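Local coordinates for protein galactose-1-phosphate uridylyltransferase (Pyrobaculum aerophilum str. IM2, PDB 6K9Z) that probably transfers uridylyl groups between UDP-glucose and galactose 1-phosphate, as its family does, and binds zinc, iron and UDP, at residues K112-G117 / R212-E217; Q158-W163 / C170-I175; E180-F185 / A192-Y197. The protein carries 1 engineered substitution. One frame throughout, in Å; residues are numbered along the deposited sequence.

Contact 1. Residues K112-G117 / R212-E217; sequences KAEKEG and RSLLTE
Glu114 and Thr216 reach for each other from opposite directions and meet at one short hydrogen bond, in which OG1 of Thr216 donates to OE2 of Glu114 at 2.6 Å. The carboxylate receives it on the syn lone pair of OE2, the side that faces its other oxygen, so OE1 also lies near the hydroxyl. Behind this meeting stands a glutamate chain that runs extended from CG outward (chi2 171°), which carries the acid across a gap of 9.2 Å between the CA atoms of Glu114 and Thr216. On the threonine, chi1 of 50° sets OG1 between the backbone N and the carbonyl carbon, while the methyl CG2 lies alongside the carboxylate, 3.4 Å from OE2 of Glu114. Leu214 adds an apolar neighbour, its CD1 standing 3.7 Å from OE2 of Glu114.

The loop that offers the hydroxyl is itself braced: OE1 of Glu217 accepts from the backbone N of Ser213, nearly along the C-O axis, and from that of Leu214 on its anti lone pair. Around the contact, Gln110 also donates to OE2 of Glu114, and Arg111 binds the carbonyl of Thr216. Helix 96-114 is thus tied to the loop between strand 202-208 and helix 220-240, linking the two HIT-like halves of the chain. With two donors on one oxygen, the carboxylate is probably stabilised in its charged form.

Contact 2. Residues Q158-W163 / C170-I175; sequences QASYEW and CLHCRI. With ZN (zinc ion), chain D.
Trp163 lays its indole across Leu171 at about a right angle, and the contact can be read along the leucine from CB outward. CB of Leu171 sits over the five-membered ring of Trp163, 3.6 Å from the centroid and only 9° off the ring normal, a CH-pi contact. CG comes next, closest to CD2 of Trp163; it stands anti to the backbone N (chi1 -179°), which turns it toward the indole. CD1 is the methyl that goes on over the six-membered ring, 3.7 Å from CZ2 of Trp163, while CD2 comes near CE3. In the plane of the ring, NH1 of Arg174 comes up to the edge at CZ2, its guanidinium turned 37° from the indole. Without the indole, with an alanine at Trp163, CB and CD1 of Leu171 would probably lose the aromatic surface they rest on, and a gap would open between the helices.

Leu171 opens helix 171-178, whose N-terminal end carries the CxxC pair: Cys170 at the N-cap and Cys173 in the first turn bind zinc together with His211 and His264. Each cysteine sulfur lies 2.3 Å from the zinc ion, and SG of Cys170 also accepts from the backbone N of Cys173. Next to Leu171, NE2 of His172 donates to OG of Ser160 at 2.9 Å, the hydroxyl tilted out of the imidazole plane. OG of Ser160 is also hydrogen-bonded to the carbonyl of Glu156, an iron ligand, and ND1 of His172 to the hydroxyl of Tyr207. A water bridges the two helices, donating to the carbonyl of Ser160 and accepting from the backbone N of Leu171. Phe8 of the second subunit stacks on the imidazole of His172.

Contact 3. Residues E180-F185 / A192-Y197; sequences EKRLVF and AFVPFY
The carbonyl oxygen of Ala192 is gripped by two successive amides, Val184 N at 2.8 Å and Phe185 N at 3.3 Å. This is a classic beta bulge, which shifts the register by one residue between the Leu183-Phe193 and Phe185-Ala192 pairs of the hairpin 183-186/190-193. Ala192 N in turn donates to Phe185 O at 2.8 Å. Methyl CG2 of Val184 packs against CB of Ala192, and CD1 of Leu183 approaches CB of Phe193.

Beyond the paired strands, Val194 N donates to Arg182 O, and the arginine side chain bends at chi3 (-50°). Its NE gives a weak bond to Val194 O, 3.0 Å away at the edge of the guanidinium, while CA of Phe196 lies over one guanidinium face. NH1 of Arg182 meets the edge of the Phe196 ring at CD1, 3.6 Å away, with the two planes 69° apart. Glu179 and Glu299 of the same chain, and Glu65 of the second subunit, form salt bridges with this guanidinium. The carboxylates probably do more than the weak NE bond to offset the buried positive charge and fix the rotation of the group at the subunit interface.

Contacts 2 and 3 are buried and contact 1 only partly so. The chain loop closed by contact 1 encloses the other two, which follow one another as helix 171-178 leads into strand 183-186. Their centres lie about 17 Å apart, and they touch where Ile175 packs on Phe193 and Tyr197; contact 1 touches neither. The chemistry follows the place: contact 1 rests on one short hydroxyl-to-carboxylate hydrogen bond between sequence-distant halves, contact 2 joins aromatic packing to a zinc site, and contact 3 combines backbone pairing at the outermost strand of the large sheet within this chain with a buried arginine held by carboxylates. Contacts 2 and 3 also meet the second subunit; contact 1 does not.

Contact 1. Residues K112-G117 / R212-E217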
loop_
_atom_site.group_PDB
_atom_site.type_symbol
_atom_site.label_atom_id
_atom_site.label_comp_id
_atom_site.label_asym_id
_atom_site.label_seq_id
_atom_site.Cartn_x
_atom_site.Cartn_y
_atom_site.Cartn_z
ATOM N N LYS A 112 -8.534 -28.457 -1.633
ATOM C CA LYS A 112 -9.679 -28.470 -2.581
ATOM C C LYS A 112 -9.302 -27.555 -3.752
ATOM O O LYS A 112 -9.488 -27.981 -4.938
ATOM C CB LYS A 112 -10.977 -28.143 -1.832
ATOM C CG LYS A 112 -12.220 -27.986 -2.690
ATOM C CD LYS A 112 -13.504 -28.578 -2.087
ATOM C CE LYS A 112 -14.687 -28.505 -3.053
ATOM N NZ LYS A 112 -14.801 -27.142 -3.656
ATOM N N ALA A 113 -8.765 -26.370 -3.467
ATOM C CA ALA A 113 -8.397 -25.389 -4.529
ATOM C C ALA A 113 -7.276 -25.953 -5.401
ATOM O O ALA A 113 -7.227 -25.647 -6.603
ATOM C CB ALA A 113 -8.009 -24.059 -3.931
ATOM N N GLU A 114 -6.382 -26.774 -4.812
ATOM C CA GLU A 114 -5.220 -27.328 -5.534
ATOM C C GLU A 114 -5.720 -28.321 -6.619
ATOM O O GLU A 114 -4.986 -28.516 -7.619
ATOM C CB GLU A 114 -4.209 -27.953 -4.552
ATOM C CG GLU A 114 -3.403 -26.914 -3.785
ATOM C CD GLU A 114 -2.549 -27.465 -2.655
ATOM O OE1 GLU A 114 -2.528 -28.702 -2.503
ATOM O OE2 GLU A 114 -1.865 -26.645 -1.969
ATOM N N LYS A 115 -6.951 -28.847 -6.485
ATOM C CA LYS A 115 -7.617 -29.664 -7.561
ATOM C C LYS A 115 -8.229 -28.824 -8.684
ATOM O O LYS A 115 -8.555 -29.409 -9.711
ATOM C CB LYS A 115 -8.718 -30.503 -6.923
ATOM C CG LYS A 115 -8.189 -31.337 -5.761
ATOM C CD LYS A 115 -7.029 -32.209 -6.186
ATOM C CE LYS A 115 -6.130 -32.675 -5.060
ATOM N NZ LYS A 115 -5.866 -34.124 -5.115
ATOM N N GLU A 116 -8.554 -27.558 -8.403
ATOM C CA GLU A 116 -9.288 -26.722 -9.391
ATOM C C GLU A 116 -8.302 -26.069 -10.360
ATOM O O GLU A 116 -7.508 -25.229 -9.918
ATOM C CB GLU A 116 -10.176 -25.704 -8.669
ATOM C CG GLU A 116 -10.844 -26.267 -7.425
ATOM C CD GLU A 116 -11.900 -25.395 -6.762
ATOM O OE1 GLU A 116 -11.538 -24.319 -6.230
ATOM O OE2 GLU A 116 -13.083 -25.799 -6.763
ATOM N N GLY A 117 -8.417 -26.417 -11.644
ATOM C CA GLY A 117 -7.505 -25.908 -12.684
ATOM C C GLY A 117 -7.575 -24.390 -12.798
ATOM O O GLY A 117 -6.620 -23.777 -13.287
ATOM N N ARG A 212 9.291 -25.104 3.442
ATOM C CA ARG A 212 7.940 -25.437 2.956
ATOM C C ARG A 212 7.494 -24.268 2.091
ATOM O O ARG A 212 7.781 -23.122 2.503
ATOM C CB ARG A 212 6.993 -25.543 4.135
ATOM C CG ARG A 212 7.435 -26.533 5.214
ATOM C CD ARG A 212 7.376 -27.924 4.756
ATOM N NE ARG A 212 7.492 -28.867 5.884
ATOM C CZ ARG A 212 7.761 -30.149 5.733
ATOM N NH1 ARG A 212 8.017 -30.621 4.529
ATOM N NH2 ARG A 212 7.834 -30.959 6.771
ATOM N N SER A 213 6.813 -24.534 0.986
ATOM C CA SER A 213 6.306 -23.438 0.121
ATOM C C SER A 213 4.781 -23.383 0.034
ATOM O O SER A 213 4.273 -22.312 -0.425
ATOM C CB SER A 213 6.928 -23.534 -1.262
ATOM O OG SER A 213 6.777 -24.822 -1.800
ATOM N N LEU A 214 4.059 -24.448 0.391
ATOM C CA LEU A 214 2.581 -24.452 0.422
ATOM C C LEU A 214 2.135 -24.793 1.832
ATOM O O LEU A 214 2.720 -25.658 2.466
ATOM C CB LEU A 214 1.961 -25.443 -0.571
ATOM C CG LEU A 214 2.191 -25.189 -2.051
ATOM C CD1 LEU A 214 1.694 -26.411 -2.834
ATOM C CD2 LEU A 214 1.541 -23.911 -2.542
ATOM N N LEU A 215 1.056 -24.137 2.276
ATOM C CA LEU A 215 0.430 -24.424 3.581
ATOM C C LEU A 215 0.102 -25.918 3.670
ATOM O O LEU A 215 0.085 -26.494 4.775
ATOM C CB LEU A 215 -0.834 -23.555 3.695
ATOM C CG LEU A 215 -1.573 -23.624 5.031
ATOM C CD1 LEU A 215 -0.774 -22.954 6.131
ATOM C CD2 LEU A 215 -2.940 -22.984 4.895
ATOM N N THR A 216 -0.248 -26.518 2.543
ATOM C CA THR A 216 -0.700 -27.930 2.484
ATOM C C THR A 216 0.468 -28.901 2.663
ATOM O O THR A 216 0.176 -30.091 2.879
ATOM C CB THR A 216 -1.466 -28.173 1.181
ATOM O OG1 THR A 216 -0.660 -27.675 0.122
ATOM C CG2 THR A 216 -2.784 -27.424 1.186
ATOM N N GLU A 217 1.705 -28.439 2.644
ATOM C CA GLU A 217 2.870 -29.302 2.928
ATOM C C GLU A 217 3.062 -29.447 4.425
ATOM O O GLU A 217 3.861 -30.333 4.814
ATOM C CB GLU A 217 4.158 -28.729 2.386
ATOM C CG GLU A 217 4.299 -28.797 0.883
ATOM C CD GLU A 217 5.566 -28.073 0.488
ATOM O OE1 GLU A 217 5.574 -26.854 0.588
ATOM O OE2 GLU A 217 6.590 -28.748 0.197
#

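Contact 2. Residues Q158-W163 / C170-I175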
loop_
_atom_site.group_PDB
_atom_site.type_symbol
_atom_site.label_atom_id
_atom_site.label_comp_id
_atom_site.label_asym_id
_atom_site.label_seq_id
_atom_site.Cartn_x
_atom_site.Cartn_y
_atom_site.Cartn_z
ATOM N N GLN A 158 9.709 -13.814 -8.147
ATOM C CA GLN A 158 10.696 -13.541 -9.193
ATOM C C GLN A 158 12.052 -13.297 -8.510
ATOM O O GLN A 158 13.057 -13.872 -8.960
ATOM C CB GLN A 158 10.226 -12.409 -10.112
ATOM C CG GLN A 158 11.222 -12.127 -11.225
ATOM C CD GLN A 158 11.313 -13.306 -12.173
ATOM O OE1 GLN A 158 10.330 -14.025 -12.406
ATOM N NE2 GLN A 158 12.491 -13.522 -12.763
ATOM N N ALA A 159 12.143 -12.465 -7.475
ATOM C CA ALA A 159 13.447 -12.212 -6.821
ATOM C C ALA A 159 13.984 -13.528 -6.231
ATOM O O ALA A 159 15.209 -13.736 -6.340
ATOM C CB ALA A 159 13.320 -11.187 -5.716
ATOM N N SER A 160 13.118 -14.308 -5.591
ATOM C CA SER A 160 13.476 -15.581 -4.917
ATOM C C SER A 160 14.058 -16.566 -5.942
ATOM O O SER A 160 15.129 -17.186 -5.690
ATOM C CB SER A 160 12.322 -16.162 -4.220
ATOM O OG SER A 160 11.924 -15.348 -3.132
ATOM N N TYR A 161 13.403 -16.677 -7.084
ATOM C CA TYR A 161 13.813 -17.536 -8.213
ATOM C C TYR A 161 15.188 -17.107 -8.727
ATOM O O TYR A 161 16.123 -17.948 -8.868
ATOM C CB TYR A 161 12.789 -17.449 -9.346
ATOM C CG TYR A 161 13.197 -18.271 -10.535
ATOM C CD1 TYR A 161 13.098 -19.651 -10.488
ATOM C CD2 TYR A 161 13.694 -17.696 -11.687
ATOM C CE1 TYR A 161 13.491 -20.442 -11.559
ATOM C CE2 TYR A 161 14.086 -18.481 -12.766
ATOM C CZ TYR A 161 13.951 -19.853 -12.713
ATOM O OH TYR A 161 14.332 -20.609 -13.795
ATOM N N GLU A 162 15.344 -15.808 -8.988
ATOM C CA GLU A 162 16.595 -15.261 -9.586
ATOM C C GLU A 162 17.758 -15.529 -8.617
ATOM O O GLU A 162 18.868 -15.835 -9.091
ATOM C CB GLU A 162 16.460 -13.763 -9.903
ATOM C CG GLU A 162 15.535 -13.480 -11.079
ATOM C CD GLU A 162 15.393 -12.019 -11.524
ATOM O OE1 GLU A 162 16.248 -11.188 -11.193
ATOM O OE2 GLU A 162 14.442 -11.730 -12.264
ATOM N N TRP A 163 17.519 -15.341 -7.324
ATOM C CA TRP A 163 18.534 -15.567 -6.276
ATOM C C TRP A 163 18.963 -17.034 -6.316
ATOM O O TRP A 163 20.174 -17.293 -6.305
ATOM C CB TRP A 163 18.024 -15.216 -4.885
ATOM C CG TRP A 163 18.934 -15.803 -3.847
ATOM C CD1 TRP A 163 18.984 -17.103 -3.404
ATOM C CD2 TRP A 163 19.957 -15.113 -3.139
ATOM N NE1 TRP A 163 19.971 -17.270 -2.465
ATOM C CE2 TRP A 163 20.589 -16.062 -2.293
ATOM C CE3 TRP A 163 20.385 -13.787 -3.152
ATOM C CZ2 TRP A 163 21.645 -15.732 -1.459
ATOM C CZ3 TRP A 163 21.432 -13.464 -2.336
ATOM C CH2 TRP A 163 22.040 -14.420 -1.499
ATOM N N CYS A 170 17.967 -21.524 -1.303
ATOM C CA CYS A 170 16.774 -20.691 -1.022
ATOM C C CYS A 170 17.179 -19.499 -0.118
ATOM O O CYS A 170 17.680 -19.704 1.012
ATOM C CB CYS A 170 15.699 -21.533 -0.331
ATOM S SG CYS A 170 14.332 -20.568 0.362
ATOM N N LEU A 171 16.942 -18.257 -0.634
ATOM C CA LEU A 171 17.297 -17.012 0.118
ATOM C C LEU A 171 16.539 -16.968 1.448
ATOM O O LEU A 171 17.137 -16.602 2.462
ATOM C CB LEU A 171 16.963 -15.749 -0.675
ATOM C CG LEU A 171 17.333 -14.442 0.034
ATOM C CD1 LEU A 171 18.765 -14.439 0.554
ATOM C CD2 LEU A 171 17.098 -13.285 -0.908
ATOM N N HIS A 172 15.275 -17.400 1.444
ATOM C CA HIS A 172 14.459 -17.393 2.688
ATOM C C HIS A 172 15.110 -18.312 3.725
ATOM O O HIS A 172 15.159 -17.943 4.903
ATOM C CB HIS A 172 13.027 -17.855 2.396
ATOM C CG HIS A 172 12.306 -17.019 1.396
ATOM N ND1 HIS A 172 11.504 -15.963 1.765
ATOM C CD2 HIS A 172 12.248 -17.088 0.050
ATOM C CE1 HIS A 172 10.988 -15.412 0.689
ATOM N NE2 HIS A 172 11.424 -16.086 -0.374
ATOM N N CYS A 173 15.598 -19.470 3.282
ATOM C CA CYS A 173 16.250 -20.440 4.203
ATOM C C CYS A 173 17.456 -19.710 4.871
ATOM O O CYS A 173 17.718 -19.872 6.122
ATOM C CB CYS A 173 16.697 -21.694 3.447
ATOM S SG CYS A 173 15.381 -22.958 3.315
ATOM N N ARG A 174 18.213 -18.993 4.054
ATOM C CA ARG A 174 19.462 -18.294 4.515
ATOM C C ARG A 174 19.068 -17.234 5.554
ATOM O O ARG A 174 19.712 -17.129 6.580
ATOM C CB ARG A 174 20.185 -17.727 3.301
ATOM C CG ARG A 174 20.607 -18.791 2.291
ATOM C CD ARG A 174 21.833 -19.576 2.743
ATOM N NE ARG A 174 22.832 -18.699 3.362
ATOM C CZ ARG A 174 23.522 -17.708 2.757
ATOM N NH1 ARG A 174 23.318 -17.421 1.480
ATOM N NH2 ARG A 174 24.410 -16.999 3.452
ATOM N N ILE A 175 18.031 -16.463 5.277
ATOM C CA ILE A 175 17.553 -15.403 6.209
ATOM C C ILE A 175 17.082 -16.032 7.535
ATOM O O ILE A 175 17.529 -15.609 8.638
ATOM C CB ILE A 175 16.497 -14.531 5.520
ATOM C CG1 ILE A 175 17.114 -13.655 4.438
ATOM C CG2 ILE A 175 15.774 -13.704 6.576
ATOM C CD1 ILE A 175 16.119 -12.914 3.559
HETATM ZN ZN ZN D . 13.676 -22.068 2.026
HETATM O O HOH W 1 15.294 -18.087 -3.088
#

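Contact 3. Residues E180-F185 / A192-Y197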
loop_
_atom_site.group_PDB
_atom_site.type_symbol
_atom_site.label_atom_id
_atom_site.label_comp_id
_atom_site.label_asym_id
_atom_site.label_seq_id
_atom_site.Cartn_x
_atom_site.Cartn_y
_atom_site.Cartn_z
ATOM N N GLU A 180 18.802 -13.786 14.592
ATOM C CA GLU A 180 19.058 -13.965 16.045
ATOM C C GLU A 180 18.705 -12.671 16.791
ATOM O O GLU A 180 17.866 -12.719 17.697
ATOM C CB GLU A 180 20.493 -14.429 16.294
ATOM C CG GLU A 180 20.701 -15.901 15.985
ATOM C CD GLU A 180 19.740 -16.853 16.677
ATOM O OE1 GLU A 180 19.342 -16.563 17.821
ATOM O OE2 GLU A 180 19.401 -17.884 16.075
ATOM N N LYS A 181 19.324 -11.558 16.385
ATOM C CA LYS A 181 19.162 -10.233 17.043
ATOM C C LYS A 181 17.706 -9.759 16.988
ATOM O O LYS A 181 17.245 -9.169 17.976
ATOM C CB LYS A 181 20.060 -9.200 16.355
ATOM C CG LYS A 181 20.127 -7.840 17.034
ATOM C CD LYS A 181 20.784 -6.773 16.186
ATOM C CE LYS A 181 21.826 -7.309 15.229
ATOM N NZ LYS A 181 23.096 -6.548 15.317
ATOM N N ARG A 182 17.028 -9.989 15.864
ATOM C CA ARG A 182 15.621 -9.536 15.706
ATOM C C ARG A 182 14.643 -10.688 15.963
ATOM O O ARG A 182 13.454 -10.510 15.660
ATOM C CB ARG A 182 15.416 -8.906 14.325
ATOM C CG ARG A 182 15.968 -7.494 14.204
ATOM C CD ARG A 182 15.878 -6.959 12.789
ATOM N NE ARG A 182 16.435 -7.921 11.857
ATOM C CZ ARG A 182 17.687 -7.917 11.429
ATOM N NH1 ARG A 182 18.521 -6.975 11.829
ATOM N NH2 ARG A 182 18.094 -8.849 10.590
ATOM N N LEU A 183 15.118 -11.828 16.478
ATOM C CA LEU A 183 14.173 -12.947 16.699
ATOM C C LEU A 183 13.275 -12.527 17.861
ATOM O O LEU A 183 13.834 -12.059 18.862
ATOM C CB LEU A 183 14.988 -14.204 17.030
ATOM C CG LEU A 183 14.224 -15.527 17.082
ATOM C CD1 LEU A 183 13.536 -15.870 15.764
ATOM C CD2 LEU A 183 15.189 -16.661 17.401
ATOM N N VAL A 184 11.968 -12.695 17.781
ATOM C CA VAL A 184 11.079 -12.381 18.931
ATOM C C VAL A 184 10.569 -13.686 19.568
ATOM O O VAL A 184 10.271 -13.663 20.761
ATOM C CB VAL A 184 9.940 -11.442 18.548
ATOM C CG1 VAL A 184 10.495 -10.115 18.069
ATOM C CG2 VAL A 184 9.001 -12.098 17.564
ATOM N N PHE A 185 10.483 -14.784 18.803
ATOM C CA PHE A 185 9.966 -16.070 19.314
ATOM C C PHE A 185 10.410 -17.187 18.389
ATOM O O PHE A 185 10.510 -17.005 17.159
ATOM C CB PHE A 185 8.448 -16.030 19.486
ATOM C CG PHE A 185 7.875 -17.363 19.877
ATOM C CD1 PHE A 185 8.019 -17.828 21.172
ATOM C CD2 PHE A 185 7.213 -18.177 18.964
ATOM C CE1 PHE A 185 7.504 -19.061 21.560
ATOM C CE2 PHE A 185 6.776 -19.446 19.337
ATOM C CZ PHE A 185 6.907 -19.879 20.637
ATOM N N ALA A 192 9.852 -16.501 14.438
ATOM C CA ALA A 192 9.203 -15.190 14.260
ATOM C C ALA A 192 10.236 -14.094 14.544
ATOM O O ALA A 192 10.852 -14.129 15.605
ATOM C CB ALA A 192 8.084 -15.121 15.265
ATOM N N PHE A 193 10.458 -13.193 13.607
ATOM C CA PHE A 193 11.528 -12.174 13.702
ATOM C C PHE A 193 11.013 -10.903 13.047
ATOM O O PHE A 193 10.150 -10.951 12.153
ATOM C CB PHE A 193 12.853 -12.682 13.112
ATOM C CG PHE A 193 12.774 -13.055 11.653
ATOM C CD1 PHE A 193 12.993 -12.112 10.670
ATOM C CD2 PHE A 193 12.442 -14.350 11.262
ATOM C CE1 PHE A 193 12.923 -12.452 9.334
ATOM C CE2 PHE A 193 12.328 -14.665 9.915
ATOM C CZ PHE A 193 12.610 -13.724 8.957
ATOM N N VAL A 194 11.577 -9.775 13.460
ATOM C CA VAL A 194 11.388 -8.511 12.726
ATOM C C VAL A 194 12.369 -8.557 11.561
ATOM O O VAL A 194 13.584 -8.706 11.770
ATOM C CB VAL A 194 11.597 -7.284 13.617
ATOM C CG1 VAL A 194 11.477 -6.037 12.785
ATOM C CG2 VAL A 194 10.594 -7.265 14.767
ATOM N N PRO A 195 11.935 -8.504 10.290
ATOM C CA PRO A 195 12.920 -8.516 9.216
ATOM C C PRO A 195 13.786 -7.249 9.191
ATOM O O PRO A 195 13.320 -6.166 9.604
ATOM C CB PRO A 195 12.074 -8.555 7.943
ATOM C CG PRO A 195 10.704 -8.099 8.356
ATOM C CD PRO A 195 10.552 -8.486 9.810
ATOM N N PHE A 196 15.010 -7.386 8.691
ATOM C CA PHE A 196 15.928 -6.235 8.456
ATOM C C PHE A 196 15.217 -5.155 7.641
ATOM O O PHE A 196 15.367 -3.957 7.884
ATOM C CB PHE A 196 17.197 -6.680 7.746
ATOM C CG PHE A 196 18.216 -5.577 7.617
ATOM C CD1 PHE A 196 19.024 -5.238 8.682
ATOM C CD2 PHE A 196 18.407 -4.916 6.419
ATOM C CE1 PHE A 196 19.954 -4.222 8.586
ATOM C CE2 PHE A 196 19.364 -3.908 6.313
ATOM C CZ PHE A 196 20.167 -3.600 7.391
ATOM N N TYR A 197 14.403 -5.600 6.702
ATOM C CA TYR A 197 13.682 -4.783 5.682
ATOM C C TYR A 197 12.221 -4.588 6.112
ATOM O O TYR A 197 11.384 -4.317 5.219
ATOM C CB TYR A 197 13.771 -5.481 4.312
ATOM C CG TYR A 197 13.517 -6.985 4.352
ATOM C CD1 TYR A 197 14.530 -7.881 4.660
ATOM C CD2 TYR A 197 12.244 -7.512 4.109
ATOM C CE1 TYR A 197 14.321 -9.242 4.701
ATOM C CE2 TYR A 197 11.999 -8.870 4.219
ATOM C CZ TYR A 197 13.051 -9.743 4.478
ATOM O OH TYR A 197 12.797 -11.082 4.615
#